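Local atomic coordinates of gamma-hexachlorocyclohexane dehydrochlorinase (Novosphingobium barchaimii LL02, PDB entry 5KVB), a protein that probably catalyses two successive dehydrochlorinations of the pesticide lindane, turning it through pentachlorocyclohexene into a tetrachlorocyclohexadiene. Residues A117-E123 / K135-R139. Sequence-based numbering, arbitrary orientation.
Sequences AAVYTSE and KLNGR
Segments 117-123 and 135-139 run antiparallel at 170°, their axes 4.5 Å apart, and V119–R139, T121–N137 and E123–K135 are hydrogen-bonded pairs, each joined by two backbone bonds. They form part of the beta hairpin of strands 113-127 and 130-145 in the sheet of a SnoaL-like, NTF2-type fold. The T121 N to N137 O bond is nearly straight, 171° at the hydrogen. Y120 and L136 lie on the face packed against helix 10-33. With CG turned away from the backbone N (chi1 177°), L136 carries CD1 back to the neighbouring strand, 3.9 Å from Y120 CB. The side chain of Y120 comes within about 3 Å of that of H80, probably the proton acceptor, which places this face beside the likely active site. On the other face the side chains of E123 and K135 are both stretched out; E123 CB meets K135 CB at 3.7 Å, and E123 OE1 stays 4.1 Å from K135 NZ, too far for a salt bridge though the charges are opposite, while E123 OE2 is hydrogen-bonded to S134 OG. An alanine in place of E123 would probably leave S134 OG without this acceptor and the K135 methylenes without the carboxylate beside them. Farther along this face one water ties the strands together: it donates to V119 O at 3.0 Å, hydrogen-bonds T121 OG1 and accepts from N137 ND2 at 2.9 Å.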
loop_
_atom_site.group_PDB
_atom_site.type_symbol
_atom_site.label_atom_id
_atom_site.label_comp_id
_atom_site.label_asym_id
_atom_site.label_seq_id
_atom_site.Cartn_x
_atom_site.Cartn_y
_atom_site.Cartn_z
ATOM N N ALA A 117 8.855 -11.125 1.011
ATOM C CA ALA A 117 7.615 -10.800 1.704
ATOM C C ALA A 117 7.893 -10.835 3.194
ATOM O O ALA A 117 8.278 -11.879 3.730
ATOM C CB ALA A 117 6.504 -11.789 1.330
ATOM N N ALA A 118 7.699 -9.702 3.871
ATOM C CA ALA A 118 8.026 -9.593 5.289
ATOM C C ALA A 118 6.859 -9.080 6.112
ATOM O O ALA A 118 5.964 -8.398 5.588
ATOM C CB ALA A 118 9.227 -8.689 5.482
ATOM N N VAL A 119 6.880 -9.417 7.396
ATOM C CA VAL A 119 5.970 -8.825 8.360
ATOM C C VAL A 119 6.779 -7.986 9.335
ATOM O O VAL A 119 7.760 -8.463 9.904
ATOM C CB VAL A 119 5.166 -9.900 9.109
ATOM C CG1 VAL A 119 4.443 -9.299 10.308
ATOM C CG2 VAL A 119 4.175 -10.569 8.154
ATOM N N TYR A 120 6.386 -6.722 9.480
ATOM C CA TYR A 120 7.011 -5.807 10.435
ATOM C C TYR A 120 6.121 -5.657 11.664
ATOM O O TYR A 120 4.952 -5.254 11.547
ATOM C CB TYR A 120 7.253 -4.419 9.819
ATOM C CG TYR A 120 8.402 -4.292 8.836
ATOM C CD1 TYR A 120 8.974 -5.406 8.230
ATOM C CD2 TYR A 120 8.916 -3.033 8.518
ATOM C CE1 TYR A 120 10.034 -5.264 7.314
ATOM C CE2 TYR A 120 9.968 -2.886 7.624
ATOM C CZ TYR A 120 10.516 -4.000 7.028
ATOM O OH TYR A 120 11.553 -3.848 6.131
ATOM N N THR A 121 6.662 -5.988 12.833
ATOM C CA THR A 121 5.951 -5.883 14.104
ATOM C C THR A 121 6.605 -4.760 14.914
ATOM O O THR A 121 7.803 -4.827 15.218
ATOM C CB THR A 121 5.997 -7.211 14.883
ATOM O OG1 THR A 121 5.498 -8.271 14.050
ATOM C CG2 THR A 121 5.135 -7.141 16.106
ATOM N N SER A 122 5.846 -3.710 15.217
ATOM C CA SER A 122 6.424 -2.475 15.752
ATOM C C SER A 122 5.767 -2.045 17.066
ATOM O O SER A 122 4.655 -2.456 17.369
ATOM C CB SER A 122 6.316 -1.359 14.703
ATOM O OG SER A 122 4.978 -1.196 14.260
ATOM N N GLU A 123 6.475 -1.217 17.840
ATOM C CA GLU A 123 5.931 -0.590 19.033
ATOM C C GLU A 123 6.359 0.871 19.019
ATOM O O GLU A 123 7.480 1.201 18.608
ATOM C CB GLU A 123 6.421 -1.271 20.324
ATOM C CG GLU A 123 5.757 -0.741 21.601
ATOM C CD GLU A 123 6.478 -1.183 22.877
ATOM O OE1 GLU A 123 6.124 -2.253 23.426
ATOM O OE2 GLU A 123 7.392 -0.454 23.337
ATOM N N LYS A 135 10.181 -0.109 19.371
ATOM C CA LYS A 135 10.585 -1.439 18.883
ATOM C C LYS A 135 10.266 -1.643 17.402
ATOM O O LYS A 135 9.214 -1.195 16.922
ATOM C CB LYS A 135 9.874 -2.564 19.649
ATOM C CG LYS A 135 10.054 -2.604 21.146
ATOM C CD LYS A 135 9.437 -3.888 21.726
ATOM C CE LYS A 135 9.456 -3.838 23.249
ATOM N NZ LYS A 135 8.963 -5.110 23.852
ATOM N N LEU A 136 11.135 -2.369 16.698
ATOM C CA LEU A 136 10.811 -2.898 15.371
ATOM C C LEU A 136 11.401 -4.286 15.245
ATOM O O LEU A 136 12.573 -4.505 15.573
ATOM C CB LEU A 136 11.333 -1.994 14.250
ATOM C CG LEU A 136 11.118 -2.499 12.806
ATOM C CD1 LEU A 136 9.631 -2.719 12.463
ATOM C CD2 LEU A 136 11.753 -1.554 11.802
ATOM N N ASN A 137 10.566 -5.213 14.786
ATOM C CA ASN A 137 10.952 -6.591 14.541
ATOM C C ASN A 137 10.584 -6.906 13.100
ATOM O O ASN A 137 9.443 -6.717 12.697
ATOM C CB ASN A 137 10.237 -7.521 15.530
ATOM C CG ASN A 137 10.638 -8.969 15.389
ATOM O OD1 ASN A 137 11.443 -9.478 16.179
ATOM N ND2 ASN A 137 10.070 -9.650 14.400
ATOM N N GLY A 138 11.556 -7.345 12.308
ATOM C CA GLY A 138 11.289 -7.736 10.938
ATOM C C GLY A 138 11.484 -9.232 10.762
ATOM O O GLY A 138 12.520 -9.771 11.163
ATOM N N ARG A 139 10.483 -9.891 10.184
ATOM C CA ARG A 139 10.533 -11.317 9.868
ATOM C C ARG A 139 10.200 -11.566 8.394
ATOM O O ARG A 139 9.200 -11.062 7.878
ATOM C CB ARG A 139 9.570 -12.095 10.771
ATOM C CG ARG A 139 9.299 -13.520 10.316
ATOM C CD ARG A 139 8.677 -14.347 11.431
ATOM N NE ARG A 139 7.974 -13.507 12.392
ATOM C CZ ARG A 139 6.676 -13.226 12.337
ATOM N NH1 ARG A 139 5.922 -13.725 11.365
ATOM N NH2 ARG A 139 6.131 -12.443 13.259
HETATM O O HOH W 1 7.670 -9.372 12.767
#